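PDB 4G1P: Cys-Gly metallodipeptidase DUG1 from Saccharomyces cerevisiae, which hydrolyses dipeptides, with high specificity for Cys-Gly, as a zinc- or manganese-dependent M20-family peptidase, and serves as the catalytic component of the glutathione-degrading DUG complex. Local coordinates for residues Y103-A108 against D137-L142; K131-T136 against I452-D457; P317-H322 against G343-R348. All blocks are in the same frame, centred on the assembly; numbering follows the deposited sequence.

Interaction 1 of 3, residues Y103-A108 against D137-L142. With ZN (zinc ion), chain B.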
loop_
_atom_site.group_PDB
_atom_site.type_symbol
_atom_site.label_atom_id
_atom_site.label_comp_id
_atom_site.label_asym_id
_atom_site.label_seq_id
_atom_site.Cartn_x
_atom_site.Cartn_y
_atom_site.Cartn_z
ATOM N N TYR A 103 6.759 22.313 -12.794
ATOM C CA TYR A 103 5.903 21.707 -13.796
ATOM C C TYR A 103 5.604 20.225 -13.590
ATOM O O TYR A 103 4.814 19.659 -14.342
ATOM C CB TYR A 103 6.463 21.949 -15.184
ATOM C CG TYR A 103 7.829 21.369 -15.442
ATOM C CD1 TYR A 103 7.987 20.020 -15.747
ATOM C CD2 TYR A 103 8.971 22.181 -15.437
ATOM C CE1 TYR A 103 9.243 19.479 -16.010
ATOM C CE2 TYR A 103 10.225 21.650 -15.704
ATOM C CZ TYR A 103 10.352 20.292 -15.994
ATOM O OH TYR A 103 11.584 19.748 -16.266
ATOM N N ASP A 104 6.234 19.593 -12.602
ATOM C CA ASP A 104 5.898 18.218 -12.257
ATOM C C ASP A 104 4.707 18.281 -11.332
ATOM O O ASP A 104 4.368 19.361 -10.851
ATOM C CB ASP A 104 7.062 17.477 -11.591
ATOM C CG ASP A 104 7.511 18.130 -10.288
ATOM O OD1 ASP A 104 7.869 19.330 -10.296
ATOM O OD2 ASP A 104 7.516 17.439 -9.246
ATOM N N VAL A 105 4.077 17.129 -11.095
ATOM C CA VAL A 105 2.806 17.047 -10.372
ATOM C C VAL A 105 2.688 15.753 -9.577
ATOM O O VAL A 105 3.312 14.754 -9.910
ATOM C CB VAL A 105 1.598 17.096 -11.348
ATOM C CG1 VAL A 105 1.509 18.445 -12.056
ATOM C CG2 VAL A 105 1.676 15.964 -12.372
ATOM N N GLN A 106 1.867 15.778 -8.533
ATOM C CA GLN A 106 1.544 14.584 -7.754
ATOM C C GLN A 106 0.885 13.496 -8.610
ATOM O O GLN A 106 0.231 13.798 -9.595
ATOM C CB GLN A 106 0.618 14.960 -6.598
ATOM C CG GLN A 106 1.296 15.731 -5.482
ATOM C CD GLN A 106 2.189 14.850 -4.636
ATOM O OE1 GLN A 106 1.764 13.794 -4.177
ATOM N NE2 GLN A 106 3.439 15.270 -4.437
ATOM N N PRO A 107 1.077 12.218 -8.249
ATOM C CA PRO A 107 0.365 11.161 -8.976
ATOM C C PRO A 107 -1.142 11.317 -8.829
ATOM O O PRO A 107 -1.613 11.946 -7.877
ATOM C CB PRO A 107 0.820 9.870 -8.275
ATOM C CG PRO A 107 1.411 10.304 -6.991
ATOM C CD PRO A 107 1.984 11.663 -7.233
ATOM N N ALA A 108 -1.883 10.735 -9.765
ATOM C CA ALA A 108 -3.329 10.768 -9.725
ATOM C C ALA A 108 -3.928 9.657 -10.574
ATOM O O ALA A 108 -3.431 9.332 -11.657
ATOM C CB ALA A 108 -3.835 12.117 -10.189
ATOM N N ASP A 137 -1.381 23.252 -8.435
ATOM C CA ASP A 137 -0.088 22.903 -7.872
ATOM C C ASP A 137 0.674 22.091 -8.905
ATOM O O ASP A 137 0.641 20.857 -8.854
ATOM C CB ASP A 137 -0.310 22.087 -6.588
ATOM C CG ASP A 137 0.986 21.654 -5.913
ATOM O OD1 ASP A 137 2.066 22.151 -6.279
ATOM O OD2 ASP A 137 0.922 20.812 -4.990
ATOM N N ASP A 138 1.374 22.751 -9.831
ATOM C CA ASP A 138 1.632 24.190 -9.830
ATOM C C ASP A 138 1.543 24.722 -11.267
ATOM O O ASP A 138 2.072 25.783 -11.579
ATOM C CB ASP A 138 3.051 24.443 -9.284
ATOM C CG ASP A 138 3.386 25.940 -9.094
ATOM O OD1 ASP A 138 2.535 26.717 -8.593
ATOM O OD2 ASP A 138 4.515 26.336 -9.443
ATOM N N THR A 139 0.874 23.979 -12.142
ATOM C CA THR A 139 0.906 24.293 -13.575
ATOM C C THR A 139 0.070 25.536 -13.981
ATOM O O THR A 139 0.485 26.325 -14.829
ATOM C CB THR A 139 0.539 23.045 -14.414
ATOM O OG1 THR A 139 1.457 21.996 -14.100
ATOM C CG2 THR A 139 0.626 23.328 -15.885
ATOM N N GLY A 140 -1.092 25.712 -13.363
ATOM C CA GLY A 140 -1.854 26.930 -13.554
ATOM C C GLY A 140 -1.059 28.198 -13.248
ATOM O O GLY A 140 -0.906 29.064 -14.120
ATOM N N PRO A 141 -0.548 28.320 -12.006
ATOM C CA PRO A 141 0.208 29.524 -11.642
ATOM C C PRO A 141 1.442 29.715 -12.520
ATOM O O PRO A 141 1.660 30.824 -12.998
ATOM C CB PRO A 141 0.619 29.252 -10.190
ATOM C CG PRO A 141 -0.409 28.281 -9.686
ATOM C CD PRO A 141 -0.714 27.408 -10.856
ATOM N N LEU A 142 2.218 28.654 -12.730
ATOM C CA LEU A 142 3.393 28.722 -13.587
ATOM C C LEU A 142 3.052 29.341 -14.943
ATOM O O LEU A 142 3.652 30.338 -15.345
ATOM C CB LEU A 142 3.989 27.327 -13.794
ATOM C CG LEU A 142 5.303 27.192 -14.561
ATOM C CD1 LEU A 142 5.994 25.904 -14.160
ATOM C CD2 LEU A 142 5.079 27.200 -16.054
HETATM ZN ZN ZN B . 2.605 19.853 -4.409
HETATM O O HOH W 1 2.862 21.607 -11.809
HETATM O O HOH W 2 0.999 18.542 -7.731
#
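L142 makes the snug end of this contact: its CD1 methyl sits 4.1 Å from the CB of Y103, while the tyrosine ring turns away towards helix 39-55 and gives its hydroxyl to the carbonyl of P82. Next along, V105 brings its CG1 branch across the side chain of T139, with CG1 4.1 Å from OG1 of T139, and the same methyl rests against the carbonyl oxygen of D137. Beyond these contacts the two segments stand further apart, and no hydrogen bond joins them directly. Two buried waters do that work. One donates to D104 O and accepts from D138 N and from T139 OG1, at 2.7 Å from that hydroxyl; T139 OG1 is in turn held by the amine of K45. The other water lies 2.6 Å from D137 O, donates to it, and takes the N-H of Q106. Past Q106 the loop leaves the helix, and Q106 and P107 reach K334 of the second subunit. The D137-D138 peptide is cis, a recognised feature of M20 peptidases. With CG anti to the backbone N (chi1 180°), the carboxylate of D137 swings round on the side of the loop, and OD2 binds zinc at 2.0 Å alongside E172 and H450. A second zinc is bound by D137 and D200. D104, probably an active-site residue as in related M20 peptidases, accepts from the backbone amides of E171 and E172. The water-linked backbones thus place the loop carrying D104 beside the aspartate shared by both metals, consistent with a second shell that orders the two-zinc centre.

Interaction 2 of 3, residues K131-T136 against I452-D457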
loop_
_atom_site.group_PDB
_atom_site.type_symbol
_atom_site.label_atom_id
_atom_site.label_comp_id
_atom_site.label_asym_id
_atom_site.label_seq_id
_atom_site.Cartn_x
_atom_site.Cartn_y
_atom_site.Cartn_z
ATOM N N LYS A 131 -10.947 21.658 -13.306
ATOM C CA LYS A 131 -10.609 20.454 -12.535
ATOM C C LYS A 131 -9.550 19.646 -13.262
ATOM O O LYS A 131 -9.723 19.279 -14.431
ATOM C CB LYS A 131 -11.856 19.595 -12.304
ATOM C CG LYS A 131 -13.067 20.422 -11.935
ATOM C CD LYS A 131 -14.301 19.571 -11.729
ATOM C CE LYS A 131 -14.230 18.896 -10.363
ATOM N NZ LYS A 131 -13.782 19.858 -9.304
ATOM N N GLY A 132 -8.449 19.372 -12.570
ATOM C CA GLY A 132 -7.373 18.580 -13.139
ATOM C C GLY A 132 -6.192 18.530 -12.197
ATOM O O GLY A 132 -5.984 19.472 -11.423
ATOM N N ARG A 133 -5.434 17.430 -12.231
ATOM C CA ARG A 133 -4.236 17.312 -11.401
ATOM C C ARG A 133 -3.171 18.298 -11.857
ATOM O O ARG A 133 -2.790 18.309 -13.021
ATOM C CB ARG A 133 -3.655 15.891 -11.444
ATOM C CG ARG A 133 -2.220 15.797 -10.915
ATOM C CD ARG A 133 -2.131 16.164 -9.416
ATOM N NE ARG A 133 -2.489 15.049 -8.534
ATOM C CZ ARG A 133 -3.390 15.107 -7.557
ATOM N NH1 ARG A 133 -4.056 16.225 -7.321
ATOM N NH2 ARG A 133 -3.629 14.042 -6.812
ATOM N N GLY A 134 -2.687 19.118 -10.934
ATOM C CA GLY A 134 -1.628 20.055 -11.245
ATOM C C GLY A 134 -2.136 21.430 -11.624
ATOM O O GLY A 134 -1.338 22.343 -11.872
ATOM N N VAL A 135 -3.454 21.597 -11.654
ATOM C CA VAL A 135 -4.009 22.858 -12.118
ATOM C C VAL A 135 -3.741 24.012 -11.140
ATOM O O VAL A 135 -3.522 25.140 -11.561
ATOM C CB VAL A 135 -5.498 22.749 -12.520
ATOM C CG1 VAL A 135 -6.404 22.698 -11.304
ATOM C CG2 VAL A 135 -5.863 23.915 -13.416
ATOM N N THR A 136 -3.713 23.719 -9.843
ATOM C CA THR A 136 -3.294 24.716 -8.860
ATOM C C THR A 136 -1.857 24.488 -8.368
ATOM O O THR A 136 -1.187 25.422 -7.951
ATOM C CB THR A 136 -4.257 24.796 -7.650
ATOM O OG1 THR A 136 -4.124 26.070 -7.018
ATOM C CG2 THR A 136 -3.946 23.725 -6.623
ATOM N N ILE A 452 -7.800 14.397 -4.298
ATOM C CA ILE A 452 -8.668 14.149 -5.451
ATOM C C ILE A 452 -9.412 15.414 -5.839
ATOM O O ILE A 452 -9.681 16.265 -4.983
ATOM C CB ILE A 452 -9.732 13.066 -5.183
ATOM C CG1 ILE A 452 -10.487 13.374 -3.890
ATOM C CG2 ILE A 452 -9.105 11.666 -5.151
ATOM C CD1 ILE A 452 -11.710 12.522 -3.688
ATOM N N ASN A 453 -9.739 15.519 -7.129
ATOM C CA ASN A 453 -10.525 16.629 -7.658
ATOM C C ASN A 453 -9.851 17.992 -7.484
ATOM O O ASN A 453 -10.517 18.966 -7.156
ATOM C CB ASN A 453 -11.930 16.662 -7.028
ATOM C CG ASN A 453 -12.727 15.387 -7.283
ATOM O OD1 ASN A 453 -12.773 14.879 -8.401
ATOM N ND2 ASN A 453 -13.360 14.867 -6.240
ATOM N N GLU A 454 -8.537 18.052 -7.693
ATOM C CA GLU A 454 -7.802 19.307 -7.605
ATOM C C GLU A 454 -8.406 20.323 -8.571
ATOM O O GLU A 454 -8.571 20.050 -9.767
ATOM C CB GLU A 454 -6.324 19.095 -7.931
ATOM C CG GLU A 454 -5.444 20.304 -7.645
ATOM C CD GLU A 454 -4.046 20.174 -8.224
ATOM O OE1 GLU A 454 -3.506 19.051 -8.215
ATOM O OE2 GLU A 454 -3.484 21.188 -8.702
ATOM N N LYS A 455 -8.746 21.490 -8.046
ATOM C CA LYS A 455 -9.457 22.498 -8.816
ATOM C C LYS A 455 -8.740 23.838 -8.738
ATOM O O LYS A 455 -7.953 24.091 -7.822
ATOM C CB LYS A 455 -10.869 22.673 -8.270
ATOM C CG LYS A 455 -11.032 23.912 -7.371
ATOM C CD LYS A 455 -11.613 23.540 -6.014
ATOM C CE LYS A 455 -12.132 24.756 -5.254
ATOM N NZ LYS A 455 -11.063 25.722 -4.906
ATOM N N LEU A 456 -9.010 24.685 -9.720
ATOM C CA LEU A 456 -8.601 26.079 -9.681
ATOM C C LEU A 456 -9.816 26.880 -10.099
ATOM O O LEU A 456 -10.361 26.654 -11.175
ATOM C CB LEU A 456 -7.435 26.353 -10.631
ATOM C CG LEU A 456 -6.910 27.800 -10.560
ATOM C CD1 LEU A 456 -6.582 28.163 -9.129
ATOM C CD2 LEU A 456 -5.684 28.017 -11.460
ATOM N N ASP A 457 -10.267 27.790 -9.244
ATOM C CA ASP A 457 -11.398 28.628 -9.602
ATOM C C ASP A 457 -10.937 29.617 -10.657
ATOM O O ASP A 457 -9.851 30.181 -10.550
ATOM C CB ASP A 457 -11.947 29.352 -8.380
ATOM C CG ASP A 457 -12.437 28.395 -7.312
ATOM O OD1 ASP A 457 -13.589 27.910 -7.410
ATOM O OD2 ASP A 457 -11.661 28.124 -6.372
#
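K131 and K455 form an antiparallel non-hydrogen-bonded pair, their CA atoms 4.4 Å apart, and G132 N, at the first residue of a type II turn running to V135, donates to E454 O at 2.9 Å. The E454 side chain, extended with CG anti to the backbone N (chi1 -171°), pushes its carboxylate into that turn. Its OE1 has two donors: G134 N comes at 2.8 Å from above the carboxylate plane, and R133 NH1 makes a salt bridge at 3.0 Å through the anti lone pair. The guanidinium meets OE1 with its edge, the two planes only 24° apart; NH1 also bonds S451 O, and NH2 bonds P107 O. The other oxygen, OE2, takes T136 N at 2.8 Å on its anti lone pair and also accepts D137 N, so one buried carboxylate ties up backbone amides of the turn and of the first helical turn. The helix start probably favours its negative charge. Beside it V135 lays CG1 against L456 CB at 3.9 Å, and L456 CD1 packs on T136 OG1, which bonds D447. K455 forms salt bridges with D457, D446 and D447. Strand 455-457 is the outer strand beside 129-131 in a small three-stranded antiparallel sheet; E454, just ahead of it, is bound to the start of helix 135-154, while D457 immediately precedes helix 458-477.

Interaction 3 of 3, residues P317-H322 against G343-R348. With CYS (cysteine), chain E.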
loop_
_atom_site.group_PDB
_atom_site.type_symbol
_atom_site.label_atom_id
_atom_site.label_comp_id
_atom_site.label_asym_id
_atom_site.label_seq_id
_atom_site.Cartn_x
_atom_site.Cartn_y
_atom_site.Cartn_z
ATOM N N PRO A 317 5.493 23.162 14.981
ATOM C CA PRO A 317 5.764 22.012 14.112
ATOM C C PRO A 317 4.609 21.027 14.089
ATOM O O PRO A 317 3.710 21.107 14.925
ATOM C CB PRO A 317 7.003 21.364 14.749
ATOM C CG PRO A 317 6.993 21.819 16.154
ATOM C CD PRO A 317 6.376 23.192 16.157
ATOM N N SER A 318 4.620 20.117 13.124
ATOM C CA SER A 318 3.628 19.043 13.094
ATOM C C SER A 318 4.262 17.749 12.608
ATOM O O SER A 318 5.305 17.765 11.952
ATOM C CB SER A 318 2.439 19.419 12.214
ATOM O OG SER A 318 2.863 19.705 10.897
ATOM N N LEU A 319 3.649 16.623 12.956
ATOM C CA LEU A 319 4.149 15.321 12.523
ATOM C C LEU A 319 2.980 14.564 11.930
ATOM O O LEU A 319 1.946 14.400 12.574
ATOM C CB LEU A 319 4.769 14.551 13.690
ATOM C CG LEU A 319 5.734 13.393 13.394
ATOM C CD1 LEU A 319 6.548 13.034 14.632
ATOM C CD2 LEU A 319 5.010 12.153 12.893
ATOM N N SER A 320 3.137 14.134 10.687
ATOM C CA SER A 320 2.076 13.410 10.005
ATOM C C SER A 320 2.534 12.006 9.635
ATOM O O SER A 320 3.716 11.771 9.351
ATOM C CB SER A 320 1.634 14.163 8.751
ATOM O OG SER A 320 0.682 15.169 9.063
ATOM N N ILE A 321 1.600 11.064 9.630
ATOM C CA ILE A 321 1.964 9.694 9.279
ATOM C C ILE A 321 1.269 9.270 7.984
ATOM O O ILE A 321 0.048 9.229 7.913
ATOM C CB ILE A 321 1.725 8.733 10.457
ATOM C CG1 ILE A 321 2.750 9.030 11.547
ATOM C CG2 ILE A 321 1.858 7.282 10.015
ATOM C CD1 ILE A 321 2.552 8.252 12.802
ATOM N N HIS A 322 2.068 8.968 6.964
ATOM C CA HIS A 322 1.574 8.849 5.600
ATOM C C HIS A 322 1.156 7.463 5.142
ATOM O O HIS A 322 0.278 7.329 4.294
ATOM C CB HIS A 322 2.622 9.396 4.655
ATOM C CG HIS A 322 3.071 10.765 5.025
ATOM N ND1 HIS A 322 2.234 11.858 4.964
ATOM C CD2 HIS A 322 4.253 11.217 5.504
ATOM C CE1 HIS A 322 2.891 12.930 5.361
ATOM N NE2 HIS A 322 4.117 12.569 5.696
ATOM N N GLY A 343 7.962 2.605 7.204
ATOM C CA GLY A 343 6.964 3.525 7.720
ATOM C C GLY A 343 7.261 4.951 7.273
ATOM O O GLY A 343 8.380 5.437 7.448
ATOM N N LYS A 344 6.263 5.610 6.691
ATOM C CA LYS A 344 6.446 6.954 6.149
ATOM C C LYS A 344 5.868 8.030 7.076
ATOM O O LYS A 344 4.702 7.972 7.472
ATOM C CB LYS A 344 5.812 7.050 4.758
ATOM C CG LYS A 344 6.280 5.965 3.781
ATOM C CD LYS A 344 7.756 6.110 3.471
ATOM C CE LYS A 344 8.261 5.021 2.554
ATOM N NZ LYS A 344 7.539 4.996 1.277
ATOM N N PHE A 345 6.693 9.005 7.434
ATOM C CA PHE A 345 6.234 10.135 8.251
ATOM C C PHE A 345 7.096 11.393 8.044
ATOM O O PHE A 345 8.310 11.324 7.814
ATOM C CB PHE A 345 6.184 9.758 9.740
ATOM C CG PHE A 345 7.535 9.529 10.352
ATOM C CD1 PHE A 345 8.196 8.328 10.178
ATOM C CD2 PHE A 345 8.146 10.514 11.101
ATOM C CE1 PHE A 345 9.438 8.115 10.743
ATOM C CE2 PHE A 345 9.394 10.308 11.663
ATOM C CZ PHE A 345 10.037 9.106 11.487
ATOM N N SER A 346 6.465 12.549 8.122
ATOM C CA SER A 346 7.209 13.795 7.964
ATOM C C SER A 346 6.938 14.803 9.082
ATOM O O SER A 346 5.893 14.766 9.757
ATOM C CB SER A 346 6.933 14.415 6.601
ATOM O OG SER A 346 5.546 14.585 6.420
ATOM N N ILE A 347 7.904 15.692 9.281
ATOM C CA ILE A 347 7.760 16.763 10.247
ATOM C C ILE A 347 7.823 18.117 9.546
ATOM O O ILE A 347 8.735 18.390 8.756
ATOM C CB ILE A 347 8.836 16.685 11.337
ATOM C CG1 ILE A 347 8.766 15.321 12.058
ATOM C CG2 ILE A 347 8.663 17.826 12.315
ATOM C CD1 ILE A 347 9.875 15.077 13.086
ATOM N N ARG A 348 6.827 18.952 9.813
ATOM C CA ARG A 348 6.845 20.324 9.328
ATOM C C ARG A 348 7.676 21.170 10.276
ATOM O O ARG A 348 7.355 21.293 11.452
ATOM C CB ARG A 348 5.424 20.871 9.217
ATOM C CG ARG A 348 4.565 20.153 8.169
ATOM C CD ARG A 348 5.010 20.448 6.746
ATOM N NE ARG A 348 4.338 19.570 5.798
ATOM C CZ ARG A 348 4.425 19.663 4.470
ATOM N NH1 ARG A 348 5.132 20.634 3.891
ATOM N NH2 ARG A 348 3.771 18.783 3.715
HETATM N N CYS E . 4.885 19.181 -1.481
HETATM C CA CYS E . 5.535 18.637 -0.305
HETATM C C CYS E . 4.971 19.330 0.938
HETATM O O CYS E . 4.983 20.556 1.041
HETATM C CB CYS E . 7.054 18.784 -0.407
HETATM S SG CYS E . 7.947 18.098 0.955
#
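H322 points the edge of its imidazole at S346: NE2 and S346 OG share a hydrogen bond of 2.6 Å lying near the ring plane, with either atom a possible donor. One ring face has S320 O 3.7 Å above it, offset toward the rim, and the ring of Y220 lies nearly parallel to the imidazole. ND1 bonds V336 O of the second subunit, so both ring nitrogens are engaged and the rotation of the ring is fixed. S346 OG stands between its backbone N and carbonyl carbon (chi1 55°), which turns it to meet NE2. On the opposite face of the sheet L319, I321, F345 and I347 pack obliquely: L319 CG lies 3.8 Å from I347 CG1, and I321 CG1 3.9 Å from F345 CB. R348, on the face of S346, leads away from the sheet and lays its guanidinium edge-on to the bound cysteine, NH1 donating to the cysteine O at 2.9 Å and 168°; NH2 bonds S234 of the second subunit. This is an antiparallel strand pair in the lid domain of an M20 peptidase, with one face on the lid helix 355-371 and the other side reaching the dimer partner and the pocket that holds the bound cysteine.

From the N terminus, interaction 1 opens just after strand 96-102 and closes a loop of 28 residues at D137. Interaction 2 starts inside that loop, at K131, but does not close until 452-457, near the C-terminal helix, so the two cross. They also touch: T139 N probably bonds G134 O, and both draw on helix 135-154, tying the metal site to the last strand of the chain. Interaction 3 joins two antiparallel strands across a 20-residue connection, wholly within the long span of interaction 2, with about 13 Å between their nearest atoms. It belongs to the lid, whereas the other two build the catalytic domain; all three reach the second subunit, interaction 2 only through I452.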